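Local coordinates for ethanolamine utilization protein EutJ (Carboxydothermus hydrogenoformans Z-2901, PDB 3H1Q), which binds ATP in the cleft of an actin-like ATPase fold and probably serves in ethanolamine utilization, though its exact role there is not established, at residues A[18-23]-A[81-86]; A[59-64]-A[71-76]; A[170-175]-A[184-189]; A[190-193]-A[197-200]; A[209-214]-A[247-252]. All coordinates share one frame; numbering follows the deposited sequence.

Contact 1 of 5, residues A[18-23]-A[81-86]; sequences VREIVN and KAKVER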
# COMPACT_ATOMS: atom_id res chain seq x y z
N VAL A 18 -2.78 13.50 -5.85
CA VAL A 18 -1.78 14.52 -6.13
C VAL A 18 -2.31 15.90 -6.61
O VAL A 18 -1.85 16.94 -6.15
CB VAL A 18 -0.73 13.99 -7.11
CG1 VAL A 18 0.33 15.04 -7.35
CG2 VAL A 18 -0.09 12.73 -6.58
N ARG A 19 -3.25 15.95 -7.55
CA ARG A 19 -3.71 17.26 -8.03
C ARG A 19 -4.88 17.76 -7.19
O ARG A 19 -5.50 18.76 -7.53
CB ARG A 19 -4.11 17.22 -9.49
CG ARG A 19 -3.23 16.45 -10.35
CD ARG A 19 -1.98 17.16 -10.63
NE ARG A 19 -1.02 16.17 -11.13
CZ ARG A 19 0.24 16.42 -11.51
NH1 ARG A 19 0.76 17.66 -11.46
NH2 ARG A 19 0.98 15.42 -11.95
N GLU A 20 -5.17 17.03 -6.11
CA GLU A 20 -6.27 17.35 -5.20
C GLU A 20 -7.54 17.79 -5.93
O GLU A 20 -7.91 18.95 -5.86
CB GLU A 20 -5.84 18.43 -4.20
CG GLU A 20 -4.63 18.04 -3.36
CD GLU A 20 -4.20 19.13 -2.37
OE1 GLU A 20 -4.72 20.27 -2.49
OE2 GLU A 20 -3.36 18.85 -1.48
N ILE A 21 -8.16 16.88 -6.68
CA ILE A 21 -9.46 17.14 -7.24
C ILE A 21 -10.26 15.89 -7.01
O ILE A 21 -9.70 14.88 -6.59
CB ILE A 21 -9.44 17.47 -8.77
CG1 ILE A 21 -9.28 16.17 -9.61
CG2 ILE A 21 -8.48 18.65 -9.09
CD1 ILE A 21 -8.41 16.24 -10.87
N VAL A 22 -11.56 15.97 -7.30
CA VAL A 22 -12.48 14.84 -7.17
C VAL A 22 -13.15 14.41 -8.49
O VAL A 22 -13.15 15.16 -9.47
CB VAL A 22 -13.60 15.16 -6.18
CG1 VAL A 22 -13.01 15.39 -4.82
CG2 VAL A 22 -14.36 16.35 -6.64
N ASN A 23 -13.74 13.22 -8.47
CA ASN A 23 -14.42 12.64 -9.59
C ASN A 23 -15.89 12.71 -9.26
O ASN A 23 -16.38 11.89 -8.53
CB ASN A 23 -13.97 11.17 -9.75
CG ASN A 23 -14.57 10.45 -10.98
OD1 ASN A 23 -15.40 10.99 -11.71
ND2 ASN A 23 -14.13 9.22 -11.19
N LYS A 81 -9.58 13.45 6.12
CA LYS A 81 -11.04 13.52 6.02
C LYS A 81 -11.50 14.92 5.68
O LYS A 81 -12.44 15.09 4.90
CB LYS A 81 -11.70 13.10 7.31
CG LYS A 81 -13.17 12.84 7.16
CD LYS A 81 -13.70 12.08 8.36
CE LYS A 81 -14.50 12.99 9.27
NZ LYS A 81 -15.90 13.12 8.80
N ALA A 82 -10.85 15.92 6.25
CA ALA A 82 -11.29 17.27 6.03
C ALA A 82 -10.87 17.76 4.68
O ALA A 82 -11.59 18.50 4.04
CB ALA A 82 -10.76 18.18 7.09
N LYS A 83 -9.69 17.35 4.22
CA LYS A 83 -9.22 17.83 2.93
C LYS A 83 -10.17 17.32 1.88
O LYS A 83 -10.66 18.09 1.05
CB LYS A 83 -7.81 17.33 2.61
CG LYS A 83 -7.37 17.79 1.21
CD LYS A 83 -5.87 18.02 1.04
CE LYS A 83 -5.09 16.76 1.30
NZ LYS A 83 -3.63 16.98 1.11
N VAL A 84 -10.42 16.02 1.95
CA VAL A 84 -11.24 15.34 0.98
C VAL A 84 -12.63 15.95 1.07
O VAL A 84 -13.25 16.25 0.04
CB VAL A 84 -11.23 13.82 1.21
CG1 VAL A 84 -12.46 13.16 0.60
CG2 VAL A 84 -9.95 13.24 0.65
N GLU A 85 -13.09 16.19 2.29
CA GLU A 85 -14.39 16.81 2.45
C GLU A 85 -14.52 18.21 1.85
O GLU A 85 -15.54 18.52 1.30
CB GLU A 85 -14.85 16.76 3.88
CG GLU A 85 -15.41 15.41 4.23
CD GLU A 85 -15.67 15.23 5.71
OE1 GLU A 85 -15.41 16.17 6.50
OE2 GLU A 85 -16.13 14.14 6.09
N ARG A 86 -13.50 19.06 1.92
CA ARG A 86 -13.63 20.36 1.29
C ARG A 86 -13.68 20.22 -0.25
O ARG A 86 -14.36 20.97 -0.95
CB ARG A 86 -12.58 21.40 1.78
CG ARG A 86 -11.14 21.25 1.28
CD ARG A 86 -10.19 22.40 1.77
NE ARG A 86 -8.75 22.05 1.96
CZ ARG A 86 -8.16 21.63 3.10
NH1 ARG A 86 -8.88 21.46 4.21
NH2 ARG A 86 -6.84 21.37 3.16

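Contact 2 of 5, residues A[59-64]-A[71-76]; sequences ASVVKD and IGAIQI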
# COMPACT_ATOMS: atom_id res chain seq x y z
N ALA A 59 3.69 9.38 6.99
CA ALA A 59 3.58 9.22 8.43
C ALA A 59 3.86 7.82 8.97
O ALA A 59 3.20 6.84 8.62
CB ALA A 59 2.20 9.66 8.89
N SER A 60 4.78 7.80 9.92
CA SER A 60 5.20 6.62 10.67
C SER A 60 4.39 6.41 11.93
O SER A 60 4.91 6.55 13.03
CB SER A 60 6.65 6.84 11.08
OG SER A 60 6.82 8.23 11.36
N VAL A 61 3.12 6.05 11.81
CA VAL A 61 2.31 5.78 13.00
C VAL A 61 2.17 4.31 13.20
O VAL A 61 1.49 3.85 14.12
CB VAL A 61 0.92 6.37 12.91
CG1 VAL A 61 1.02 7.86 12.64
CG2 VAL A 61 0.10 5.65 11.88
N VAL A 62 2.78 3.56 12.30
CA VAL A 62 3.04 2.16 12.61
C VAL A 62 4.53 1.86 12.45
O VAL A 62 5.12 2.03 11.35
CB VAL A 62 2.13 1.20 11.83
CG1 VAL A 62 2.25 -0.17 12.39
CG2 VAL A 62 0.71 1.66 11.94
N LYS A 63 5.14 1.49 13.59
CA LYS A 63 6.54 1.09 13.69
C LYS A 63 6.52 -0.28 14.34
O LYS A 63 6.29 -0.39 15.55
CB LYS A 63 7.37 2.07 14.55
CG LYS A 63 8.37 2.92 13.79
CD LYS A 63 8.79 4.19 14.53
CE LYS A 63 9.58 3.89 15.84
NZ LYS A 63 11.04 3.56 15.68
N ASP A 64 6.73 -1.32 13.53
CA ASP A 64 6.66 -2.70 14.00
C ASP A 64 5.19 -3.14 14.19
O ASP A 64 4.91 -4.09 14.89
CB ASP A 64 7.43 -2.91 15.33
CG ASP A 64 8.95 -2.64 15.23
OD1 ASP A 64 9.52 -2.77 14.13
OD2 ASP A 64 9.58 -2.31 16.27
N ILE A 71 -2.36 9.07 18.55
CA ILE A 71 -2.92 10.42 18.50
C ILE A 71 -2.54 11.06 17.18
O ILE A 71 -3.42 11.54 16.46
CB ILE A 71 -2.42 11.26 19.72
CG1 ILE A 71 -3.09 10.76 21.02
CG2 ILE A 71 -2.58 12.76 19.53
CD1 ILE A 71 -4.42 10.01 20.82
N GLY A 72 -1.24 11.08 16.88
CA GLY A 72 -0.72 11.46 15.55
C GLY A 72 -1.55 10.84 14.43
O GLY A 72 -1.91 11.55 13.49
N ALA A 73 -1.90 9.56 14.55
CA ALA A 73 -2.79 8.91 13.60
C ALA A 73 -4.05 9.74 13.39
O ALA A 73 -4.31 10.21 12.25
CB ALA A 73 -3.14 7.51 14.03
N ILE A 74 -4.80 9.94 14.48
CA ILE A 74 -6.13 10.57 14.46
C ILE A 74 -6.06 11.96 13.87
O ILE A 74 -6.87 12.33 13.00
CB ILE A 74 -6.74 10.55 15.84
CG1 ILE A 74 -7.09 9.11 16.22
CG2 ILE A 74 -7.98 11.44 15.93
CD1 ILE A 74 -7.61 8.94 17.62
N GLN A 75 -5.07 12.73 14.32
CA GLN A 75 -4.76 13.99 13.67
C GLN A 75 -4.68 13.88 12.14
O GLN A 75 -5.32 14.68 11.43
CB GLN A 75 -3.45 14.56 14.18
CG GLN A 75 -3.58 15.67 15.19
CD GLN A 75 -2.68 15.42 16.41
OE1 GLN A 75 -2.81 14.38 17.07
NE2 GLN A 75 -1.77 16.35 16.69
N ILE A 76 -3.88 12.91 11.65
CA ILE A 76 -3.69 12.67 10.20
C ILE A 76 -5.01 12.25 9.56
O ILE A 76 -5.50 12.93 8.65
CB ILE A 76 -2.56 11.62 9.86
CG1 ILE A 76 -1.18 12.04 10.41
CG2 ILE A 76 -2.49 11.35 8.34
CD1 ILE A 76 -0.66 13.37 9.89

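Contact 3 of 5, residues A[170-175]-A[184-189]; sequences GGTHLS and IPFEEA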
# COMPACT_ATOMS: atom_id res chain seq x y z
N GLY A 170 11.47 -3.67 3.99
CA GLY A 170 10.77 -2.75 3.11
C GLY A 170 11.54 -1.51 2.70
O GLY A 170 12.75 -1.38 2.96
N GLY A 171 10.80 -0.59 2.08
CA GLY A 171 11.34 0.61 1.48
C GLY A 171 12.41 1.29 2.29
O GLY A 171 13.33 1.92 1.75
N THR A 172 12.30 1.16 3.61
CA THR A 172 13.13 1.97 4.47
C THR A 172 14.56 1.48 4.46
O THR A 172 15.49 2.26 4.41
CB THR A 172 12.56 2.04 5.89
OG1 THR A 172 11.13 1.93 5.83
CG2 THR A 172 12.95 3.36 6.55
N HIS A 173 14.71 0.16 4.50
CA HIS A 173 16.01 -0.45 4.46
C HIS A 173 16.67 0.02 3.19
O HIS A 173 17.76 0.55 3.25
CB HIS A 173 15.88 -1.96 4.51
CG HIS A 173 15.06 -2.43 5.67
ND1 HIS A 173 13.79 -2.94 5.54
CD2 HIS A 173 15.33 -2.44 7.01
CE1 HIS A 173 13.31 -3.26 6.73
NE2 HIS A 173 14.23 -2.97 7.64
N LEU A 174 15.97 -0.12 2.06
CA LEU A 174 16.43 0.49 0.82
C LEU A 174 16.95 1.91 1.06
O LEU A 174 18.11 2.20 0.77
CB LEU A 174 15.34 0.56 -0.25
CG LEU A 174 14.47 -0.60 -0.73
CD1 LEU A 174 13.52 -0.05 -1.75
CD2 LEU A 174 15.27 -1.68 -1.34
N SER A 175 16.09 2.79 1.58
CA SER A 175 16.48 4.20 1.76
C SER A 175 17.66 4.33 2.71
O SER A 175 18.54 5.17 2.51
CB SER A 175 15.30 5.03 2.26
OG SER A 175 14.11 4.68 1.58
N ILE A 184 24.49 9.75 3.56
CA ILE A 184 23.57 10.87 3.45
C ILE A 184 22.49 10.79 4.55
O ILE A 184 21.99 9.68 4.82
CB ILE A 184 22.91 10.83 2.05
N PRO A 185 22.12 11.95 5.18
CA PRO A 185 21.01 12.00 6.16
C PRO A 185 19.79 11.27 5.62
O PRO A 185 19.52 11.33 4.42
CB PRO A 185 20.70 13.48 6.26
CG PRO A 185 21.92 14.18 5.83
CD PRO A 185 22.78 13.26 5.04
N PHE A 186 19.06 10.57 6.48
CA PHE A 186 17.98 9.70 5.98
C PHE A 186 16.92 10.46 5.14
O PHE A 186 16.44 9.94 4.13
CB PHE A 186 17.33 8.91 7.14
CG PHE A 186 16.27 7.90 6.70
CD1 PHE A 186 16.62 6.58 6.41
CD2 PHE A 186 14.92 8.26 6.59
CE1 PHE A 186 15.64 5.64 6.01
CE2 PHE A 186 13.95 7.34 6.18
CZ PHE A 186 14.31 6.03 5.90
N GLU A 187 16.55 11.67 5.57
CA GLU A 187 15.60 12.47 4.81
C GLU A 187 16.24 12.73 3.46
O GLU A 187 15.67 12.36 2.43
CB GLU A 187 15.25 13.77 5.52
N GLU A 188 17.45 13.28 3.45
CA GLU A 188 18.19 13.53 2.21
C GLU A 188 18.06 12.34 1.24
O GLU A 188 17.69 12.52 0.08
CB GLU A 188 19.66 13.86 2.53
CG GLU A 188 20.54 14.24 1.33
CD GLU A 188 22.05 14.10 1.62
OE1 GLU A 188 22.66 14.99 2.28
OE2 GLU A 188 22.65 13.08 1.18
N ALA A 189 18.32 11.13 1.74
CA ALA A 189 18.24 9.94 0.91
C ALA A 189 16.83 9.62 0.44
O ALA A 189 16.66 9.22 -0.69
CB ALA A 189 18.85 8.74 1.62

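Contact 4 of 5, residues A[190-193]-A[197-200]; sequences ETIK and SRHR. With ATP (adenosine-5'-triphosphate), chain C.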
# COMPACT_ATOMS: atom_id res chain seq x y z
N GLU A 190 15.84 9.78 1.31
CA GLU A 190 14.44 9.50 0.94
C GLU A 190 13.97 10.42 -0.20
O GLU A 190 13.34 9.96 -1.16
CB GLU A 190 13.51 9.60 2.16
CG GLU A 190 12.06 9.17 1.91
CD GLU A 190 11.87 7.66 1.82
OE1 GLU A 190 12.86 6.92 1.95
OE2 GLU A 190 10.73 7.20 1.60
N THR A 191 14.29 11.71 -0.08
CA THR A 191 14.04 12.65 -1.16
C THR A 191 14.65 12.12 -2.47
O THR A 191 13.94 12.05 -3.47
CB THR A 191 14.56 14.04 -0.82
N ILE A 192 15.91 11.69 -2.46
CA ILE A 192 16.53 11.03 -3.65
C ILE A 192 15.75 9.80 -4.10
O ILE A 192 15.17 9.80 -5.18
CB ILE A 192 18.05 10.60 -3.45
CG1 ILE A 192 18.95 11.74 -2.95
CG2 ILE A 192 18.61 10.01 -4.74
CD1 ILE A 192 18.81 13.07 -3.68
N LYS A 193 15.74 8.75 -3.30
CA LYS A 193 15.04 7.54 -3.68
C LYS A 193 13.74 7.83 -4.40
O LYS A 193 13.35 7.09 -5.30
CB LYS A 193 14.76 6.70 -2.45
CG LYS A 193 14.06 5.39 -2.71
CD LYS A 193 13.93 4.64 -1.41
CE LYS A 193 12.96 3.48 -1.50
NZ LYS A 193 11.75 3.72 -0.65
N SER A 197 14.09 10.73 -11.54
CA SER A 197 15.36 10.99 -12.24
C SER A 197 16.49 10.05 -11.78
O SER A 197 17.23 9.47 -12.60
CB SER A 197 15.78 12.47 -12.08
N ARG A 198 16.59 9.88 -10.46
CA ARG A 198 17.71 9.17 -9.88
C ARG A 198 17.60 7.64 -9.85
O ARG A 198 18.60 6.99 -9.56
CB ARG A 198 18.00 9.72 -8.48
CG ARG A 198 17.60 11.17 -8.26
CD ARG A 198 18.69 12.17 -8.69
NE ARG A 198 20.04 11.77 -8.25
CZ ARG A 198 20.74 12.34 -7.26
NH1 ARG A 198 20.24 13.37 -6.57
NH2 ARG A 198 21.94 11.88 -6.95
N HIS A 199 16.44 7.04 -10.12
CA HIS A 199 16.34 5.56 -10.03
C HIS A 199 17.43 4.87 -10.83
O HIS A 199 18.00 3.88 -10.39
CB HIS A 199 15.02 5.01 -10.56
CG HIS A 199 13.81 5.46 -9.80
ND1 HIS A 199 12.67 4.69 -9.70
CD2 HIS A 199 13.56 6.60 -9.12
CE1 HIS A 199 11.77 5.35 -8.99
NE2 HIS A 199 12.28 6.51 -8.63
N ARG A 200 17.71 5.40 -12.02
CA ARG A 200 18.74 4.85 -12.87
C ARG A 200 20.04 4.70 -12.08
O ARG A 200 20.60 3.61 -12.01
CB ARG A 200 18.93 5.72 -14.12
CG ARG A 200 17.82 5.51 -15.19
CD ARG A 200 17.92 6.46 -16.42
NE ARG A 200 16.58 6.88 -16.84
CZ ARG A 200 15.99 6.57 -18.00
NH1 ARG A 200 16.61 5.84 -18.93
NH2 ARG A 200 14.75 7.01 -18.23
PG ATP C . 1.35 -0.37 3.45
O1G ATP C . 0.76 0.78 2.65
O2G ATP C . 2.15 -1.34 2.63
O3G ATP C . 0.32 -1.13 4.28
PB ATP C . 3.12 1.69 4.09
O1B ATP C . 4.21 2.08 5.03
O2B ATP C . 2.06 2.73 3.85
O3B ATP C . 2.46 0.27 4.43
PA ATP C . 3.60 1.76 1.17
O1A ATP C . 2.71 2.96 1.10
O2A ATP C . 3.16 0.49 0.48
O3A ATP C . 3.87 1.31 2.71
O5' ATP C . 5.09 2.17 0.75
C5' ATP C . 5.87 3.17 1.37
C4' ATP C . 7.24 3.00 0.75
O4' ATP C . 7.14 3.16 -0.67
C3' ATP C . 8.21 4.07 1.21
O3' ATP C . 9.47 3.49 1.58
C2' ATP C . 8.45 4.93 0.00
O2' ATP C . 9.79 5.42 -0.02
C1' ATP C . 8.17 4.00 -1.17
N9 ATP C . 7.91 4.92 -2.33
C8 ATP C . 6.91 5.81 -2.50
N7 ATP C . 7.06 6.54 -3.64
C5 ATP C . 8.19 6.13 -4.24
C6 ATP C . 8.94 6.45 -5.48
N6 ATP C . 8.50 7.39 -6.36
N1 ATP C . 10.09 5.77 -5.73
C2 ATP C . 10.57 4.83 -4.91
N3 ATP C . 9.94 4.47 -3.77
C4 ATP C . 8.76 5.07 -3.38

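Contact 5 of 5, residues A[209-214]-A[247-252]; sequences VIEKMA and SRFLGK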
# COMPACT_ATOMS: atom_id res chain seq x y z
N VAL A 209 19.46 -5.22 -1.31
CA VAL A 209 18.23 -5.35 -0.52
C VAL A 209 17.14 -6.12 -1.29
O VAL A 209 16.47 -7.00 -0.70
CB VAL A 209 17.69 -3.97 -0.07
CG1 VAL A 209 16.88 -4.10 1.21
CG2 VAL A 209 18.83 -2.96 0.11
N ILE A 210 16.98 -5.78 -2.58
CA ILE A 210 16.01 -6.45 -3.48
C ILE A 210 16.31 -7.94 -3.63
O ILE A 210 15.39 -8.77 -3.62
CB ILE A 210 15.95 -5.81 -4.90
CG1 ILE A 210 16.17 -4.29 -4.86
CG2 ILE A 210 14.67 -6.25 -5.68
CD1 ILE A 210 14.95 -3.47 -5.12
N GLU A 211 17.60 -8.27 -3.78
CA GLU A 211 18.02 -9.67 -3.85
C GLU A 211 17.45 -10.41 -2.65
O GLU A 211 16.66 -11.36 -2.80
CB GLU A 211 19.56 -9.81 -3.86
CG GLU A 211 20.34 -8.91 -4.86
CD GLU A 211 21.85 -9.21 -4.97
OE1 GLU A 211 22.29 -10.33 -4.60
OE2 GLU A 211 22.61 -8.32 -5.44
N LYS A 212 17.84 -9.92 -1.47
CA LYS A 212 17.39 -10.39 -0.16
C LYS A 212 15.88 -10.58 -0.11
O LYS A 212 15.37 -11.66 0.23
CB LYS A 212 17.83 -9.40 0.93
CG LYS A 212 17.29 -9.72 2.32
CD LYS A 212 17.51 -8.56 3.31
CE LYS A 212 17.07 -8.97 4.71
NZ LYS A 212 18.12 -8.75 5.77
N MSE A 213 15.18 -9.50 -0.45
CA MSE A 213 13.74 -9.49 -0.48
C MSE A 213 13.18 -10.69 -1.25
O MSE A 213 12.45 -11.52 -0.68
CB MSE A 213 13.25 -8.18 -1.09
CG MSE A 213 13.53 -7.00 -0.17
SE MSE A 213 12.66 -5.31 -0.70
CE MSE A 213 13.32 -4.18 0.74
N ALA A 214 13.58 -10.77 -2.53
CA ALA A 214 13.15 -11.82 -3.48
C ALA A 214 13.39 -13.26 -3.00
O ALA A 214 12.50 -14.11 -3.10
CB ALA A 214 13.82 -11.59 -4.83
N SER A 247 12.07 -9.59 -10.59
CA SER A 247 11.62 -10.74 -11.37
C SER A 247 12.76 -11.75 -11.57
O SER A 247 12.50 -12.95 -11.65
CB SER A 247 11.02 -10.30 -12.68
N ARG A 248 14.01 -11.27 -11.59
CA ARG A 248 15.19 -12.16 -11.69
C ARG A 248 15.39 -12.96 -10.41
O ARG A 248 15.08 -14.16 -10.38
CB ARG A 248 16.47 -11.39 -12.05
N PHE A 249 15.87 -12.29 -9.36
CA PHE A 249 16.32 -12.97 -8.13
C PHE A 249 15.32 -13.94 -7.58
O PHE A 249 15.69 -14.91 -6.92
CB PHE A 249 16.70 -11.97 -7.05
CG PHE A 249 17.75 -11.02 -7.47
CD1 PHE A 249 19.08 -11.43 -7.56
CD2 PHE A 249 17.44 -9.70 -7.77
CE1 PHE A 249 20.08 -10.53 -7.95
CE2 PHE A 249 18.43 -8.79 -8.17
CZ PHE A 249 19.76 -9.20 -8.26
N LEU A 250 14.05 -13.69 -7.84
CA LEU A 250 13.00 -14.59 -7.38
C LEU A 250 12.99 -15.89 -8.20
O LEU A 250 12.86 -16.99 -7.64
CB LEU A 250 11.63 -13.91 -7.42
CG LEU A 250 10.45 -14.84 -7.12
CD1 LEU A 250 10.30 -15.07 -5.63
CD2 LEU A 250 9.18 -14.28 -7.71
N GLY A 251 13.14 -15.75 -9.51
CA GLY A 251 13.08 -16.90 -10.38
C GLY A 251 12.00 -16.75 -11.41
O GLY A 251 12.24 -17.03 -12.58
N LYS A 252 10.80 -16.33 -11.01
CA LYS A 252 9.80 -16.01 -12.02
C LYS A 252 9.48 -14.52 -12.10
O LYS A 252 9.70 -13.77 -11.13
CB LYS A 252 8.53 -16.88 -11.95
CG LYS A 252 7.96 -17.16 -10.57
CD LYS A 252 6.89 -18.26 -10.68
CE LYS A 252 5.84 -18.18 -9.55
NZ LYS A 252 6.26 -18.76 -8.22

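Contact 1 of 5, residues A[18-23]-A[81-86]
Glu-20, which meets Lys-83 across this contact, brings its CA to 8.2 Å from the CA of Val-84, the nearest pair of CA atoms between the turn after helix 3-18 and segment 81-86 of helix 70-87. The turn is a Schellman motif: Glu-20 takes a positive phi (42°) as the C-prime residue, and the backbone N of Ile-21 returns to the O of Leu-16. At this position the Glu-20 side chain sets out toward helix 70-87 and stays extended beyond CG. Lys-83 comes in across it at about a right angle. Its CG lies anti to the backbone N (chi1 177°), and bends further out swing the ammonium group round to the acid, Lys-83 CD passing 3.7 Å from Glu-20 OE2. On the helix itself a second pair, Lys-81 NZ to Glu-85 OE2 at 2.9 Å, bridges one helical turn, and both atoms also bond to the backbone of Leu-92. Lys-83 and Val-84 rest on strand 51-58, an outermost strand of the five-stranded sheet in this actin-like fold, while Glu-20 and Val-22 also touch Leu-87, further along the same helix. Between the two segments the one close pair is a charged one at the surface: Lys-83 NZ bonds Glu-20 OE2 at 3.2 Å, approaching from above the carboxylate plane, 46° out of it.

Contact 2 of 5, residues A[59-64]-A[71-76]
Val-61 faces the first turns of helix 70-87 with both of its methyl groups, and this is where the contact is tight. Val-61 CG1 stands anti to the carbonyl carbon (chi1 -56°), which carries it against the helix backbone: Val-61 CG1 lies 3.9 Å from the N of Ala-73 and 4.3 Å from the C of Gly-72. Val-61 CG2 takes the side chain of the same helical turn, 4.3 Å from Ala-73 CB. The CA atoms of Val-61 and Ala-73 are only 6.0 Å apart. One turn further on, Ala-59 CB touches Ile-76 CG1 at 4.4 Å, a looser meeting of two apolar groups. Ile-40 of strand 39-45 touches both Val-61 and Ile-76, and Val-114 of helix 110-117 covers Ala-73. The other side is quite different: Ser-60, Lys-63 and Asp-64 carry the connection out into solvent, and on the helix Ile-71 and Gln-75 are likewise exposed. This is the first half of a beta-alpha-beta crossover in the first lobe, strand 51-58 to helix 70-87, with strand 94-98 to follow. The ATP is not far off: Ala-59 pairs through its backbone with Ala-38, an ATP-binding residue, and its side chain is about 9 Å from the nucleotide. No hydrogen bond joins the two segments, so between them the contact is purely apolar and probably owes its position to the fit of methyl groups, with Ile-40 packed against both sides.

Contact 3 of 5, residues A[170-175]-A[184-189]
Thr-172 and Ser-175 are the residues of helix 171-182 that meet Phe-186 and Ala-189 of the next helix. Taken in order, the segment starts at Gly-170, the N-cap of its helix. Its backbone N donates to His-173 ND1 at 2.9 Å, lying practically in the imidazole plane (2° out of it), so the imidazole accepts the N-H of Gly-170 at its edge. Gly-171 follows and touches the bound ATP. At Thr-172 the hydroxyl OG1 bonds the O of Gly-148, another ATP-binding residue, while the approach of its methyl group CG2 to the Phe-186 ring is modelled too close and its detail is doubtful. The carbonyl O of Thr-172 approaches the same ring at its edge and in its plane, 3.7 Å from Phe-186 CE1. His-173 and Leu-174 look to the other flank, against helix 199-220. Ser-175 then closes the contact from two sides, with Ser-175 CB 3.8 Å from Phe-186 CE1 and Ser-175 O 3.7 Å from Ala-189 CB. Phe-186 can span this distance because its CG is anti to the backbone N (chi1 -175°), sending the ring out toward helix 171-182. The polar end of Ser-175 is engaged with Glu-190: OG is hydrogen-bonded to Glu-190 OE1, which makes the serine second-shell to the nucleotide. Two successive helices joined by a short turn, the first beginning at Gly-171, which touches ATP, are part of one wall of the nucleotide cleft, consistent with the actin-like fold to which FtsA belongs.

Contact 4 of 5, residues A[190-193]-A[197-200]
The ribose O2' of ATP is gripped from two sides, donating to Glu-190 OE2 at 2.6 Å and accepting from Lys-193 NZ at 2.7 Å. Glu-190 gets there by a bend at chi2 (75°), which drops the carboxylate onto the sugar. Lys-193 runs nearly straight from CB and turns only at its last torsion, passing the adenine with Lys-193 CE 3.9 Å from ATP N3. With acid and ammonium group on one hydroxyl, their charges probably offset each other. His-199 reaches the base from the second segment: His-199 CE1 is 3.7 Å from ATP N1, with N1 lying oblique to the imidazole, and His-199 NE2 comes 3.5 Å from the O of Lys-193. Its other nitrogen, ND1, is bonded to the backbone N of Thr-240, and Phe-196 stacks on the ring. On the outer side Ile-192 packs on Arg-198, with Ile-192 CG2 over the centre of one guanidinium face, 4.0 Å above its plane, and 3.8 Å from Arg-198 CB. The far end of that guanidinium group pairs with Glu-201 in a salt bridge. Replacing Arg-198 by an alanine would probably leave Glu-201 without its charged mate and strip Ile-192 of the flat surface it covers. Acid and lysine on the sugar, from the helix that precedes helix 199-220, form the ribose-binding part of the nucleoside pocket of the actin-like fold, much as in Hsp70.

Contact 5 of 5, residues A[209-214]-A[247-252]
The Phe-249 ring carries Glu-211 on one face: Glu-211 CG is 3.6 Å from the ring centroid and 19° off the normal, a CH-pi contact. The carboxylate continues beyond it almost parallel to the ring, the two planes only 6° apart, with Glu-211 CD 3.7 Å from Phe-249 CE1 toward the rim. The glutamate is extended past CG, and the extended chain takes the carboxylate on over the CE1-CZ side of the ring. Arg-207, one turn earlier on helix 199-220, also touches the phenylalanine. Deeper in, Ala-214 does the close packing. Ala-214 CB sits 3.7 Å from Phe-249 CB and 4.1 Å from Leu-250 CB, and such a small side chain lets the CA atoms of Ala-214 and Leu-250 approach to 4.8 Å. Leu-250 reaches past with CD1, 3.5 Å from the carbonyl O of Ala-214. A serine in place of Phe-249 would probably leave the methylene of Glu-211 with no ring face to lie on and open a gap between it and Arg-207. Gly-251 ends helix 242-250 with a positive phi (122°), backbone angles that would jam any CB. On the neighbouring flank Phe-246 packs on Ile-210, Ala-214 and Met-213, the last present as selenomethionine. Together these make a close helix-helix packing at Ala-214 between helices 199-220 and 242-250, in the second lobe of the actin-like fold.

Along the chain, contacts 1 and 2 come first and belong to one lobe, sharing helix 70-87 although their centres are 20 Å apart; contact 2 falls between the two segments of contact 1. Contacts 3, 4 and 5 follow in series in the FtsA-like part of the chain. Contacts 3 and 4, centres 10 Å apart, share helix 186-194 and touch through Ser-175 and Glu-190, while contacts 4 and 5 share helix 199-220. Leu-174 also packs on Val-209, joining contact 3 to contact 5. Contacts 1 and 5 lie on opposite sides of the chain's centre, their own centres 37 Å apart. Contact 4 grips the ribose and Gly-171 of contact 3 touches ATP as well, consistent with ATP lying between two actin-like lobes.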